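PDB 3O53: protein LRIM1 from Anopheles gambiae, which forms a heterodimeric complex with the leucine-rich repeat protein APL1C that regulates complement-like immunity in the mosquito, the present chain being its leucine-rich repeat domain. Local coordinates for residues E209-A214 with K231-S236; G215-S220 with N238-D243; F249-L254 with C296-A301. One frame throughout, in Å; residues are numbered along the deposited sequence.

Contact 1. Residues E209-A214 with K231-S236; sequences EFQSAA and KALRFS
The contact of Q211 and A214 with L233 to S236 joins two successive coils of the leucine-rich repeat solenoid, through the return loops that lead back to the parallel strands 218-220 and 241-243. A side-chain amide pairs here with a backbone peptide, using both its C=O and its N-H. Q211 has CG anti to its own N (chi1 -161°), and a bend at chi2 (57°) then swings the carboxamide over to R234. There Q211 OE1 accepts from R234 N at 3.1 Å in a nearly straight bond (173°), in the carbonyl plane and on a lone pair. Q211 NE2 donates to R234 O at 3.2 Å, a more bent bond, with the acceptor tilted from the amide plane. A water donates to A232 O and, more weakly, to Q211 OE1.

Beside this polar pairing lies an apolar one. L233 sends CD2 against the 3-10 turn, 3.4 Å from Q211 N, and the same methyl is 3.9 Å from F210 CB; the F210 ring itself runs on into the interior, to L198 and L221. F235 sets its ring obliquely beside the carbonyls of A213 and A214, and F257 of helix 251-259 packs on it as well as on L233. R234 turns its guanidinium back on its own loop, where NH1 binds K231 O and L233 O, each at 2.9 Å and near the guanidinium plane.

At the far end the backbone link is weak, and a water doubles it. S236 N reaches A214 O at 3.1 Å in a weak hydrogen bond, and a water that accepts from S236 N donates to A214 O at 2.6 Å.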
ATOM      1  N   GLU A 209     -12.604  -0.440  14.541  1.00 27.97           N
ATOM      2  CA  GLU A 209     -11.504   0.245  13.879  1.00 31.20           C
ATOM      3  C   GLU A 209     -11.918   0.746  12.491  1.00 36.00           C
ATOM      4  O   GLU A 209     -11.354   1.711  11.976  1.00 29.68           O
ATOM      5  CB  GLU A 209     -10.304  -0.699  13.755  1.00 34.93           C
ATOM      6  CG  GLU A 209     -10.573  -1.961  12.937  1.00 32.92           C
ATOM      7  CD  GLU A 209     -11.143  -3.124  13.756  1.00 42.22           C
ATOM      8  OE1 GLU A 209     -11.459  -2.937  14.955  1.00 38.34           O
ATOM      9  OE2 GLU A 209     -11.258  -4.239  13.191  1.00 36.31           O
ATOM     10  N   PHE A 210     -12.908   0.097  11.887  1.00 29.10           N
ATOM     11  CA  PHE A 210     -13.298   0.448  10.527  1.00 31.11           C
ATOM     12  C   PHE A 210     -14.128   1.732  10.452  1.00 32.35           C
ATOM     13  O   PHE A 210     -14.439   2.216   9.365  1.00 32.21           O
ATOM     14  CB  PHE A 210     -13.978  -0.741   9.835  1.00 24.61           C
ATOM     15  CG  PHE A 210     -12.988  -1.760   9.334  1.00 26.79           C
ATOM     16  CD1 PHE A 210     -12.401  -1.622   8.080  1.00 28.72           C
ATOM     17  CD2 PHE A 210     -12.598  -2.821  10.138  1.00 29.08           C
ATOM     18  CE1 PHE A 210     -11.460  -2.551   7.619  1.00 27.65           C
ATOM     19  CE2 PHE A 210     -11.662  -3.751   9.690  1.00 22.22           C
ATOM     20  CZ  PHE A 210     -11.086  -3.612   8.428  1.00 23.78           C
ATOM     21  N   GLN A 211     -14.455   2.314  11.596  1.00 29.28           N
ATOM     22  CA  GLN A 211     -15.020   3.656  11.570  1.00 38.14           C
ATOM     23  C   GLN A 211     -13.943   4.601  11.028  1.00 38.82           C
ATOM     24  O   GLN A 211     -14.252   5.663  10.492  1.00 36.65           O
ATOM     25  CB  GLN A 211     -15.507   4.104  12.950  1.00 50.06           C
ATOM     26  CG  GLN A 211     -16.507   5.270  12.891  1.00 67.45           C
ATOM     27  CD  GLN A 211     -17.738   4.968  12.029  1.00 60.96           C
ATOM     28  OE1 GLN A 211     -18.124   3.814  11.861  1.00 47.53           O
ATOM     29  NE2 GLN A 211     -18.358   6.016  11.486  1.00 56.84           N
ATOM     30  N   SER A 212     -12.677   4.195  11.148  1.00 30.83           N
ATOM     31  CA  SER A 212     -11.573   4.940  10.540  1.00 35.12           C
ATOM     32  C   SER A 212     -11.785   5.117   9.040  1.00 32.54           C
ATOM     33  O   SER A 212     -11.240   6.029   8.440  1.00 35.32           O
ATOM     34  CB  SER A 212     -10.242   4.223  10.764  1.00 33.66           C
ATOM     35  OG  SER A 212      -9.896   4.203  12.135  1.00 34.16           O
ATOM     36  N   ALA A 213     -12.573   4.236   8.436  1.00 33.18           N
ATOM     37  CA  ALA A 213     -12.834   4.316   6.999  1.00 33.81           C
ATOM     38  C   ALA A 213     -14.288   4.656   6.674  1.00 34.47           C
ATOM     39  O   ALA A 213     -14.748   4.399   5.558  1.00 33.42           O
ATOM     40  CB  ALA A 213     -12.439   2.997   6.325  1.00 26.28           C
ATOM     41  N   ALA A 214     -15.006   5.240   7.633  1.00 28.38           N
ATOM     42  CA  ALA A 214     -16.429   5.551   7.448  1.00 35.22           C
ATOM     43  C   ALA A 214     -16.715   6.390   6.201  1.00 34.04           C
ATOM     44  O   ALA A 214     -17.804   6.313   5.638  1.00 36.07           O
ATOM     45  CB  ALA A 214     -16.993   6.259   8.677  1.00 35.61           C
ATOM     46  N   LYS A 231     -21.602  -3.993  14.650  1.00 33.75           N
ATOM     47  CA  LYS A 231     -22.906  -3.443  14.288  1.00 33.18           C
ATOM     48  C   LYS A 231     -22.946  -1.916  14.386  1.00 35.23           C
ATOM     49  O   LYS A 231     -23.805  -1.278  13.790  1.00 35.52           O
ATOM     50  CB  LYS A 231     -24.002  -4.047  15.175  1.00 45.64           C
ATOM     51  CG  LYS A 231     -23.846  -3.737  16.659  1.00 66.01           C
ATOM     52  CD  LYS A 231     -24.914  -4.424  17.501  1.00 78.76           C
ATOM     53  CE  LYS A 231     -26.310  -4.021  17.058  1.00 91.69           C
ATOM     54  NZ  LYS A 231     -27.361  -4.525  17.982  1.00101.29           N
ATOM     55  N   ALA A 232     -22.016  -1.330  15.129  1.00 43.25           N
ATOM     56  CA  ALA A 232     -22.020   0.116  15.339  1.00 48.00           C
ATOM     57  C   ALA A 232     -21.398   0.883  14.168  1.00 43.24           C
ATOM     58  O   ALA A 232     -21.463   2.104  14.119  1.00 40.87           O
ATOM     59  CB  ALA A 232     -21.294   0.461  16.641  1.00 46.64           C
ATOM     60  N   LEU A 233     -20.789   0.169  13.230  1.00 39.97           N
ATOM     61  CA  LEU A 233     -20.151   0.815  12.093  1.00 35.22           C
ATOM     62  C   LEU A 233     -21.183   1.563  11.249  1.00 36.63           C
ATOM     63  O   LEU A 233     -22.286   1.074  11.032  1.00 33.21           O
ATOM     64  CB  LEU A 233     -19.442  -0.228  11.219  1.00 27.28           C
ATOM     65  CG  LEU A 233     -18.150  -0.852  11.749  1.00 30.51           C
ATOM     66  CD1 LEU A 233     -17.668  -1.929  10.779  1.00 27.95           C
ATOM     67  CD2 LEU A 233     -17.069   0.222  11.953  1.00 32.57           C
ATOM     68  N   ARG A 234     -20.810   2.747  10.777  1.00 31.46           N
ATOM     69  CA  ARG A 234     -21.646   3.524   9.876  1.00 37.52           C
ATOM     70  C   ARG A 234     -20.799   4.053   8.724  1.00 42.52           C
ATOM     71  O   ARG A 234     -19.709   4.575   8.938  1.00 48.51           O
ATOM     72  CB  ARG A 234     -22.266   4.711  10.619  1.00 44.53           C
ATOM     73  CG  ARG A 234     -23.126   4.335  11.808  1.00 43.90           C
ATOM     74  CD  ARG A 234     -24.466   3.747  11.390  1.00 45.00           C
ATOM     75  NE  ARG A 234     -25.315   3.505  12.554  1.00 44.84           N
ATOM     76  CZ  ARG A 234     -25.303   2.385  13.273  1.00 56.71           C
ATOM     77  NH1 ARG A 234     -24.496   1.382  12.952  1.00 49.96           N
ATOM     78  NH2 ARG A 234     -26.105   2.261  14.319  1.00 57.93           N
ATOM     79  N   PHE A 235     -21.291   3.916   7.501  1.00 33.92           N
ATOM     80  CA  PHE A 235     -20.624   4.528   6.363  1.00 35.04           C
ATOM     81  C   PHE A 235     -21.406   5.741   5.874  1.00 47.91           C
ATOM     82  O   PHE A 235     -22.512   5.993   6.335  1.00 64.48           O
ATOM     83  CB  PHE A 235     -20.406   3.495   5.256  1.00 28.44           C
ATOM     84  CG  PHE A 235     -19.382   2.453   5.625  1.00 32.06           C
ATOM     85  CD1 PHE A 235     -18.047   2.638   5.308  1.00 31.22           C
ATOM     86  CD2 PHE A 235     -19.750   1.319   6.337  1.00 32.22           C
ATOM     87  CE1 PHE A 235     -17.093   1.695   5.668  1.00 32.41           C
ATOM     88  CE2 PHE A 235     -18.797   0.370   6.705  1.00 27.92           C
ATOM     89  CZ  PHE A 235     -17.468   0.561   6.366  1.00 27.21           C
ATOM     90  N   SER A 236     -20.813   6.487   4.950  1.00 40.19           N
ATOM     91  CA  SER A 236     -21.374   7.740   4.472  1.00 49.97           C
ATOM     92  C   SER A 236     -21.976   7.578   3.086  1.00 49.97           C
ATOM     93  O   SER A 236     -21.889   6.512   2.479  1.00 46.92           O
ATOM     94  CB  SER A 236     -20.283   8.808   4.410  1.00 46.85           C
ATOM     95  OG  SER A 236     -19.410   8.568   3.318  1.00 41.81           O
TER
HETATM   96  O   HOH W   1     -18.745   3.402  14.484  1.00 40.46           O
HETATM   97  O   HOH W   2     -18.455   6.047   3.148  1.00 27.88           O

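Contact 2. Residues G215-S220 with N238-D243; sequences GVTWIS and NLEHFD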
ATOM      1  N   GLY A 215     -15.743   7.187   5.774  1.00 34.47           N
ATOM      2  CA  GLY A 215     -15.962   8.153   4.706  1.00 37.93           C
ATOM      3  C   GLY A 215     -15.508   7.731   3.315  1.00 38.37           C
ATOM      4  O   GLY A 215     -15.590   8.518   2.379  1.00 31.26           O
ATOM      5  N   VAL A 216     -15.045   6.495   3.162  1.00 32.60           N
ATOM      6  CA  VAL A 216     -14.482   6.057   1.885  1.00 32.01           C
ATOM      7  C   VAL A 216     -15.525   5.936   0.784  1.00 34.53           C
ATOM      8  O   VAL A 216     -16.715   5.787   1.049  1.00 32.98           O
ATOM      9  CB  VAL A 216     -13.775   4.685   2.000  1.00 28.23           C
ATOM     10  CG1 VAL A 216     -12.557   4.796   2.901  1.00 30.77           C
ATOM     11  CG2 VAL A 216     -14.748   3.635   2.519  1.00 27.02           C
ATOM     12  N   THR A 217     -15.041   6.000  -0.453  1.00 28.94           N
ATOM     13  CA  THR A 217     -15.847   5.750  -1.635  1.00 31.57           C
ATOM     14  C   THR A 217     -15.774   4.281  -2.020  1.00 28.99           C
ATOM     15  O   THR A 217     -16.738   3.704  -2.506  1.00 30.16           O
ATOM     16  CB  THR A 217     -15.317   6.597  -2.813  1.00 36.83           C
ATOM     17  OG1 THR A 217     -15.393   7.985  -2.464  1.00 37.61           O
ATOM     18  CG2 THR A 217     -16.122   6.345  -4.079  1.00 40.79           C
ATOM     19  N   TRP A 218     -14.618   3.669  -1.785  1.00 31.62           N
ATOM     20  CA  TRP A 218     -14.347   2.325  -2.276  1.00 28.25           C
ATOM     21  C   TRP A 218     -13.700   1.546  -1.139  1.00 29.65           C
ATOM     22  O   TRP A 218     -12.710   2.000  -0.573  1.00 27.88           O
ATOM     23  CB  TRP A 218     -13.393   2.438  -3.470  1.00 26.93           C
ATOM     24  CG  TRP A 218     -13.169   1.205  -4.325  1.00 30.59           C
ATOM     25  CD1 TRP A 218     -13.633   0.998  -5.593  1.00 33.33           C
ATOM     26  CD2 TRP A 218     -12.362   0.057  -4.003  1.00 28.28           C
ATOM     27  NE1 TRP A 218     -13.194  -0.220  -6.066  1.00 31.99           N
ATOM     28  CE2 TRP A 218     -12.410  -0.810  -5.115  1.00 25.55           C
ATOM     29  CE3 TRP A 218     -11.622  -0.324  -2.876  1.00 26.69           C
ATOM     30  CZ2 TRP A 218     -11.744  -2.038  -5.133  1.00 25.28           C
ATOM     31  CZ3 TRP A 218     -10.954  -1.543  -2.898  1.00 24.81           C
ATOM     32  CH2 TRP A 218     -11.020  -2.386  -4.018  1.00 22.07           C
ATOM     33  N   ILE A 219     -14.273   0.401  -0.777  1.00 23.96           N
ATOM     34  CA  ILE A 219     -13.652  -0.454   0.217  1.00 27.23           C
ATOM     35  C   ILE A 219     -13.874  -1.917  -0.140  1.00 27.69           C
ATOM     36  O   ILE A 219     -14.959  -2.303  -0.572  1.00 25.70           O
ATOM     37  CB  ILE A 219     -14.181  -0.177   1.637  1.00 24.91           C
ATOM     38  CG1 ILE A 219     -13.496  -1.102   2.652  1.00 21.55           C
ATOM     39  CG2 ILE A 219     -15.684  -0.380   1.710  1.00 28.06           C
ATOM     40  CD1 ILE A 219     -13.858  -0.803   4.086  1.00 23.25           C
ATOM     41  N   SER A 220     -12.838  -2.730   0.045  1.00 27.47           N
ATOM     42  CA  SER A 220     -12.962  -4.170  -0.158  1.00 26.86           C
ATOM     43  C   SER A 220     -12.311  -4.959   0.971  1.00 25.29           C
ATOM     44  O   SER A 220     -11.167  -4.711   1.348  1.00 23.52           O
ATOM     45  CB  SER A 220     -12.324  -4.587  -1.479  1.00 28.27           C
ATOM     46  OG  SER A 220     -12.473  -5.985  -1.672  1.00 26.82           O
ATOM     47  N   ASN A 238     -20.839   8.828   0.540  1.00 46.31           N
ATOM     48  CA  ASN A 238     -19.729   8.757  -0.407  1.00 52.11           C
ATOM     49  C   ASN A 238     -19.547   7.355  -0.965  1.00 42.68           C
ATOM     50  O   ASN A 238     -19.037   7.172  -2.066  1.00 34.69           O
ATOM     51  CB  ASN A 238     -18.424   9.172   0.271  1.00 56.21           C
ATOM     52  CG  ASN A 238     -18.377  10.642   0.586  1.00 72.64           C
ATOM     53  OD1 ASN A 238     -19.058  11.444  -0.048  1.00 65.98           O
ATOM     54  ND2 ASN A 238     -17.563  11.011   1.569  1.00 85.23           N
ATOM     55  N   LEU A 239     -19.951   6.363  -0.185  1.00 42.78           N
ATOM     56  CA  LEU A 239     -19.689   4.971  -0.515  1.00 39.83           C
ATOM     57  C   LEU A 239     -20.332   4.576  -1.849  1.00 41.75           C
ATOM     58  O   LEU A 239     -21.538   4.700  -2.015  1.00 41.24           O
ATOM     59  CB  LEU A 239     -20.210   4.086   0.615  1.00 34.60           C
ATOM     60  CG  LEU A 239     -19.867   2.598   0.558  1.00 33.66           C
ATOM     61  CD1 LEU A 239     -18.391   2.375   0.894  1.00 29.52           C
ATOM     62  CD2 LEU A 239     -20.764   1.811   1.508  1.00 33.50           C
ATOM     63  N   GLU A 240     -19.520   4.109  -2.797  1.00 40.88           N
ATOM     64  CA  GLU A 240     -20.020   3.652  -4.102  1.00 34.45           C
ATOM     65  C   GLU A 240     -19.625   2.198  -4.400  1.00 36.13           C
ATOM     66  O   GLU A 240     -20.169   1.576  -5.303  1.00 34.93           O
ATOM     67  CB  GLU A 240     -19.463   4.529  -5.218  1.00 43.22           C
ATOM     68  CG  GLU A 240     -19.720   6.012  -5.055  1.00 68.96           C
ATOM     69  CD  GLU A 240     -19.022   6.839  -6.128  1.00 84.45           C
ATOM     70  OE1 GLU A 240     -18.273   6.252  -6.940  1.00 75.75           O
ATOM     71  OE2 GLU A 240     -19.222   8.074  -6.156  1.00 92.63           O
ATOM     72  N   HIS A 241     -18.662   1.663  -3.655  1.00 30.76           N
ATOM     73  CA  HIS A 241     -18.143   0.324  -3.935  1.00 28.97           C
ATOM     74  C   HIS A 241     -17.839  -0.347  -2.602  1.00 30.58           C
ATOM     75  O   HIS A 241     -17.058   0.163  -1.799  1.00 30.92           O
ATOM     76  CB  HIS A 241     -16.892   0.412  -4.829  1.00 29.27           C
ATOM     77  CG  HIS A 241     -16.242  -0.912  -5.112  1.00 29.23           C
ATOM     78  ND1 HIS A 241     -16.302  -1.525  -6.347  1.00 29.46           N
ATOM     79  CD2 HIS A 241     -15.503  -1.732  -4.324  1.00 27.01           C
ATOM     80  CE1 HIS A 241     -15.631  -2.664  -6.311  1.00 30.03           C
ATOM     81  NE2 HIS A 241     -15.142  -2.817  -5.091  1.00 26.45           N
ATOM     82  N   PHE A 242     -18.493  -1.474  -2.356  1.00 27.78           N
ATOM     83  CA  PHE A 242     -18.439  -2.127  -1.066  1.00 29.94           C
ATOM     84  C   PHE A 242     -18.417  -3.626  -1.324  1.00 32.87           C
ATOM     85  O   PHE A 242     -19.427  -4.207  -1.715  1.00 33.86           O
ATOM     86  CB  PHE A 242     -19.666  -1.714  -0.242  1.00 31.67           C
ATOM     87  CG  PHE A 242     -19.655  -2.199   1.185  1.00 26.86           C
ATOM     88  CD1 PHE A 242     -19.023  -1.470   2.178  1.00 27.65           C
ATOM     89  CD2 PHE A 242     -20.313  -3.367   1.536  1.00 26.64           C
ATOM     90  CE1 PHE A 242     -19.035  -1.910   3.492  1.00 32.80           C
ATOM     91  CE2 PHE A 242     -20.334  -3.810   2.843  1.00 28.36           C
ATOM     92  CZ  PHE A 242     -19.699  -3.087   3.827  1.00 29.82           C
ATOM     93  N   ASP A 243     -17.262  -4.255  -1.105  1.00 26.93           N
ATOM     94  CA  ASP A 243     -17.071  -5.648  -1.515  1.00 27.40           C
ATOM     95  C   ASP A 243     -16.639  -6.541  -0.347  1.00 31.95           C
ATOM     96  O   ASP A 243     -15.476  -6.522   0.061  1.00 25.09           O
ATOM     97  CB  ASP A 243     -16.021  -5.702  -2.625  1.00 24.04           C
ATOM     98  CG  ASP A 243     -15.944  -7.051  -3.304  1.00 27.71           C
ATOM     99  OD1 ASP A 243     -16.581  -8.001  -2.813  1.00 27.28           O
ATOM    100  OD2 ASP A 243     -15.228  -7.163  -4.327  1.00 28.72           O
TER
HETATM  101  O   HOH W   3     -18.256   9.172  -3.605  1.00 49.55           O
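W218 and H241 lie face on face in an offset stack: the indole five-membered ring and the imidazole have centroids 3.6 Å apart and planes only 6° from parallel. W218 NE1 sits over the centre of one H241 face, whereas H241 CD2 meets the indole nearer its rim. At the edge of the imidazole is I219 O. Both residues carry CG anti to the backbone N (chi1 -168° and 177°), which sends the two side chains off the same surface of the strands, alongside each other, so that their rings can stack. H241 ND1 is hydrogen-bonded to K274 NZ of helix 262-276.

On the other surface I219 and F242 run alongside each other, with I219 CG2 set obliquely 3.5 Å from F242 CD1; the same methyl touches L239 CD1. Between these layers the strands pair in parallel. I219 N donates to H241 O at 3.0 Å, and I219 O accepts from D243 N at 3.1 Å. T217 O is gripped twice, by E240 N at 2.8 Å and by H241 N at 3.0 Å. Ahead of the strands, N238 ND2 binds G215 O at 3.3 Å.

This is the stepwise stacking of coils in a leucine-rich repeat. Strand 218-220 is paired along its other edge with 195-197, while 241-243 ends the parallel series within the chain and helix 262-276 packs against L239, H241, F242 and D243.

Contact 3. Residues F249-L254 with C296-A301; sequences FHCGTL and CEDLPA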
ATOM      1  N   PHE A 249     -19.729 -15.208   6.700  1.00 26.17           N
ATOM      2  CA  PHE A 249     -20.521 -14.438   7.654  1.00 34.63           C
ATOM      3  C   PHE A 249     -21.563 -15.262   8.396  1.00 40.04           C
ATOM      4  O   PHE A 249     -22.158 -16.173   7.835  1.00 31.40           O
ATOM      5  CB  PHE A 249     -21.265 -13.309   6.938  1.00 32.88           C
ATOM      6  CG  PHE A 249     -20.377 -12.210   6.456  1.00 34.60           C
ATOM      7  CD1 PHE A 249     -19.681 -11.421   7.356  1.00 31.89           C
ATOM      8  CD2 PHE A 249     -20.261 -11.946   5.100  1.00 30.40           C
ATOM      9  CE1 PHE A 249     -18.864 -10.403   6.913  1.00 32.46           C
ATOM     10  CE2 PHE A 249     -19.441 -10.926   4.647  1.00 32.78           C
ATOM     11  CZ  PHE A 249     -18.741 -10.154   5.554  1.00 28.00           C
ATOM     12  N   HIS A 250     -21.788 -14.910   9.657  1.00 31.42           N
ATOM     13  CA  HIS A 250     -22.977 -15.338  10.372  1.00 33.58           C
ATOM     14  C   HIS A 250     -24.123 -14.448   9.909  1.00 34.85           C
ATOM     15  O   HIS A 250     -23.979 -13.227   9.864  1.00 27.52           O
ATOM     16  CB  HIS A 250     -22.752 -15.201  11.885  1.00 45.29           C
ATOM     17  CG  HIS A 250     -24.013 -15.109  12.688  1.00 65.09           C
ATOM     18  ND1 HIS A 250     -25.013 -16.055  12.620  1.00 69.21           N
ATOM     19  CD2 HIS A 250     -24.422 -14.196  13.600  1.00 72.09           C
ATOM     20  CE1 HIS A 250     -25.989 -15.721  13.445  1.00 76.14           C
ATOM     21  NE2 HIS A 250     -25.655 -14.597  14.052  1.00 72.40           N
ATOM     22  N   CYS A 251     -25.252 -15.047   9.541  1.00 39.04           N
ATOM     23  CA  CYS A 251     -26.379 -14.276   9.020  1.00 43.64           C
ATOM     24  C   CYS A 251     -26.772 -13.141   9.953  1.00 40.33           C
ATOM     25  O   CYS A 251     -27.022 -12.023   9.507  1.00 35.42           O
ATOM     26  CB  CYS A 251     -27.585 -15.185   8.771  1.00 53.68           C
ATOM     27  SG  CYS A 251     -27.386 -16.241   7.328  1.00 48.17           S
ATOM     28  N   GLY A 252     -26.817 -13.424  11.249  1.00 38.96           N
ATOM     29  CA  GLY A 252     -27.186 -12.414  12.220  1.00 36.88           C
ATOM     30  C   GLY A 252     -26.330 -11.167  12.105  1.00 36.62           C
ATOM     31  O   GLY A 252     -26.816 -10.057  12.310  1.00 31.25           O
ATOM     32  N   THR A 253     -25.050 -11.329  11.780  1.00 33.40           N
ATOM     33  CA  THR A 253     -24.165 -10.172  11.757  1.00 33.26           C
ATOM     34  C   THR A 253     -24.510  -9.273  10.566  1.00 32.08           C
ATOM     35  O   THR A 253     -24.459  -8.048  10.666  1.00 30.54           O
ATOM     36  CB  THR A 253     -22.681 -10.583  11.741  1.00 38.73           C
ATOM     37  OG1 THR A 253     -21.896  -9.564  12.372  1.00 37.22           O
ATOM     38  CG2 THR A 253     -22.181 -10.815  10.305  1.00 32.44           C
ATOM     39  N   LEU A 254     -24.879  -9.881   9.443  1.00 33.13           N
ATOM     40  CA  LEU A 254     -25.315  -9.108   8.285  1.00 38.22           C
ATOM     41  C   LEU A 254     -26.652  -8.414   8.568  1.00 38.10           C
ATOM     42  O   LEU A 254     -26.818  -7.235   8.277  1.00 35.49           O
ATOM     43  CB  LEU A 254     -25.430 -10.004   7.052  1.00 36.59           C
ATOM     44  CG  LEU A 254     -24.099 -10.573   6.552  1.00 35.37           C
ATOM     45  CD1 LEU A 254     -24.332 -11.627   5.498  1.00 37.01           C
ATOM     46  CD2 LEU A 254     -23.208  -9.455   6.011  1.00 36.25           C
ATOM     47  N   CYS A 296     -24.270 -16.518   3.873  1.00 29.22           N
ATOM     48  CA  CYS A 296     -24.130 -16.520   5.316  1.00 38.19           C
ATOM     49  C   CYS A 296     -24.640 -17.828   5.906  1.00 43.59           C
ATOM     50  O   CYS A 296     -25.415 -18.537   5.273  1.00 37.20           O
ATOM     51  CB  CYS A 296     -24.864 -15.327   5.925  1.00 39.29           C
ATOM     52  SG  CYS A 296     -26.643 -15.325   5.651  1.00 39.43           S
ATOM     53  N   GLU A 297     -24.180 -18.137   7.116  1.00 39.23           N
ATOM     54  CA  GLU A 297     -24.572 -19.349   7.818  1.00 43.50           C
ATOM     55  C   GLU A 297     -25.060 -18.934   9.191  1.00 48.67           C
ATOM     56  O   GLU A 297     -24.585 -17.945   9.747  1.00 46.56           O
ATOM     57  CB  GLU A 297     -23.376 -20.297   7.942  1.00 52.99           C
ATOM     58  CG  GLU A 297     -23.652 -21.574   8.723  1.00 76.00           C
ATOM     59  CD  GLU A 297     -24.263 -22.670   7.867  1.00 92.14           C
ATOM     60  OE1 GLU A 297     -23.514 -23.319   7.106  1.00 97.57           O
ATOM     61  OE2 GLU A 297     -25.488 -22.894   7.964  1.00 93.16           O
ATOM     62  N   ASP A 298     -26.018 -19.669   9.740  1.00 53.32           N
ATOM     63  CA  ASP A 298     -26.494 -19.382  11.085  1.00 63.72           C
ATOM     64  C   ASP A 298     -25.492 -19.890  12.121  1.00 64.15           C
ATOM     65  O   ASP A 298     -25.414 -21.082  12.408  1.00 59.81           O
ATOM     66  CB  ASP A 298     -27.875 -19.988  11.308  1.00 71.51           C
ATOM     67  CG  ASP A 298     -28.933 -19.340  10.436  1.00 86.32           C
ATOM     68  OD1 ASP A 298     -29.258 -18.160  10.680  1.00 93.54           O
ATOM     69  OD2 ASP A 298     -29.435 -20.005   9.505  1.00 89.08           O
ATOM     70  N   LEU A 299     -24.700 -18.962  12.644  1.00 53.04           N
ATOM     71  CA  LEU A 299     -23.768 -19.235  13.725  1.00 51.50           C
ATOM     72  C   LEU A 299     -24.193 -18.422  14.945  1.00 62.47           C
ATOM     73  O   LEU A 299     -23.475 -17.509  15.365  1.00 60.64           O
ATOM     74  CB  LEU A 299     -22.344 -18.851  13.308  1.00 46.86           C
ATOM     75  CG  LEU A 299     -21.879 -19.386  11.953  1.00 48.10           C
ATOM     76  CD1 LEU A 299     -20.641 -18.635  11.459  1.00 47.44           C
ATOM     77  CD2 LEU A 299     -21.614 -20.882  12.038  1.00 49.56           C
ATOM     78  N   PRO A 300     -25.373 -18.743  15.506  1.00 71.86           N
ATOM     79  CA  PRO A 300     -25.975 -18.075  16.667  1.00 74.18           C
ATOM     80  C   PRO A 300     -25.200 -18.357  17.941  1.00 84.81           C
ATOM     81  O   PRO A 300     -24.024 -18.704  17.871  1.00 63.45           O
ATOM     82  CB  PRO A 300     -27.351 -18.741  16.764  1.00 51.79           C
ATOM     83  CG  PRO A 300     -27.125 -20.090  16.202  1.00 48.11           C
ATOM     84  CD  PRO A 300     -26.237 -19.829  15.017  1.00 48.28           C
ATOM     85  N   ALA A 301     -25.864 -18.222  19.087  1.00110.35           N
ATOM     86  CA  ALA A 301     -25.281 -18.609  20.365  1.00125.93           C
ATOM     87  C   ALA A 301     -23.820 -18.148  20.399  1.00122.57           C
ATOM     88  O   ALA A 301     -23.524 -17.049  19.931  1.00128.46           O
ATOM     89  CB  ALA A 301     -25.420 -20.112  20.559  1.00131.72           C
TER
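C251 and C296 close a disulfide from differently set side chains: SG of C251 is anti to its carbonyl carbon (chi1 -73°), SG of C296 stands between backbone N and carbonyl carbon (chi1 63°), and the torsion about the S-S bond (chi3) is 83°. The sulfurs, C251 SG and C296 SG, are 2.1 Å apart. H250 has CG anti to the backbone N, and this lays the imidazole beside the chain at L299.

That ring is held between two backbone groups. G252 N lies over the centre of one face at 3.2 Å above the H250 plane, and L299 O over the opposite face. L299 N donates to H250 ND1 at 2.9 Å, approaching from well outside the ring plane.

The backbones are bridged just beside the disulfide. E297 N donates to F249 O at 2.9 Å, and E297 O accepts from C251 N at 3.0 Å, so an N-H in the first turn of helix 251-259 finds its acceptor in the partner segment. H250, at the N-cap position, also brings its CA to 3.1 Å from E297 O in a CA-H...O contact. Next to the cystine, L254 CD1 packs on C296 CB at 3.8 Å.

With C295, next to C296, bonded to C283, the arrangement is consistent with a cysteine-rich C-terminal cap of a leucine-rich repeat domain. F249 and L254 pack on I229 of strand 228-229, Y291 of strand 289-291 touches L254 and C296, and L299 meets A304 and L307 of helix 303-310.

In the fold
Contacts 1 and 2 are two levels of the same pair of coils. Their segments alternate along the chain, 209-214 and 215-220 in one coil and 231-236 and 238-243 in the next, and the contact centres are about 11 Å apart. They touch where F235 packs on F242 and S236 on G215. Contact 3 comes later in sequence, its centre about 20 Å from that of contact 1 and about 23 Å from that of contact 2, without direct touch. Helix 251-259 connects the regions: it begins in contact 3 and reaches back to the loop 231-236 of contact 1. The passage from repeated coils to this region is consistent with a disulfide-bonded C-terminal cap over the end of the solenoid.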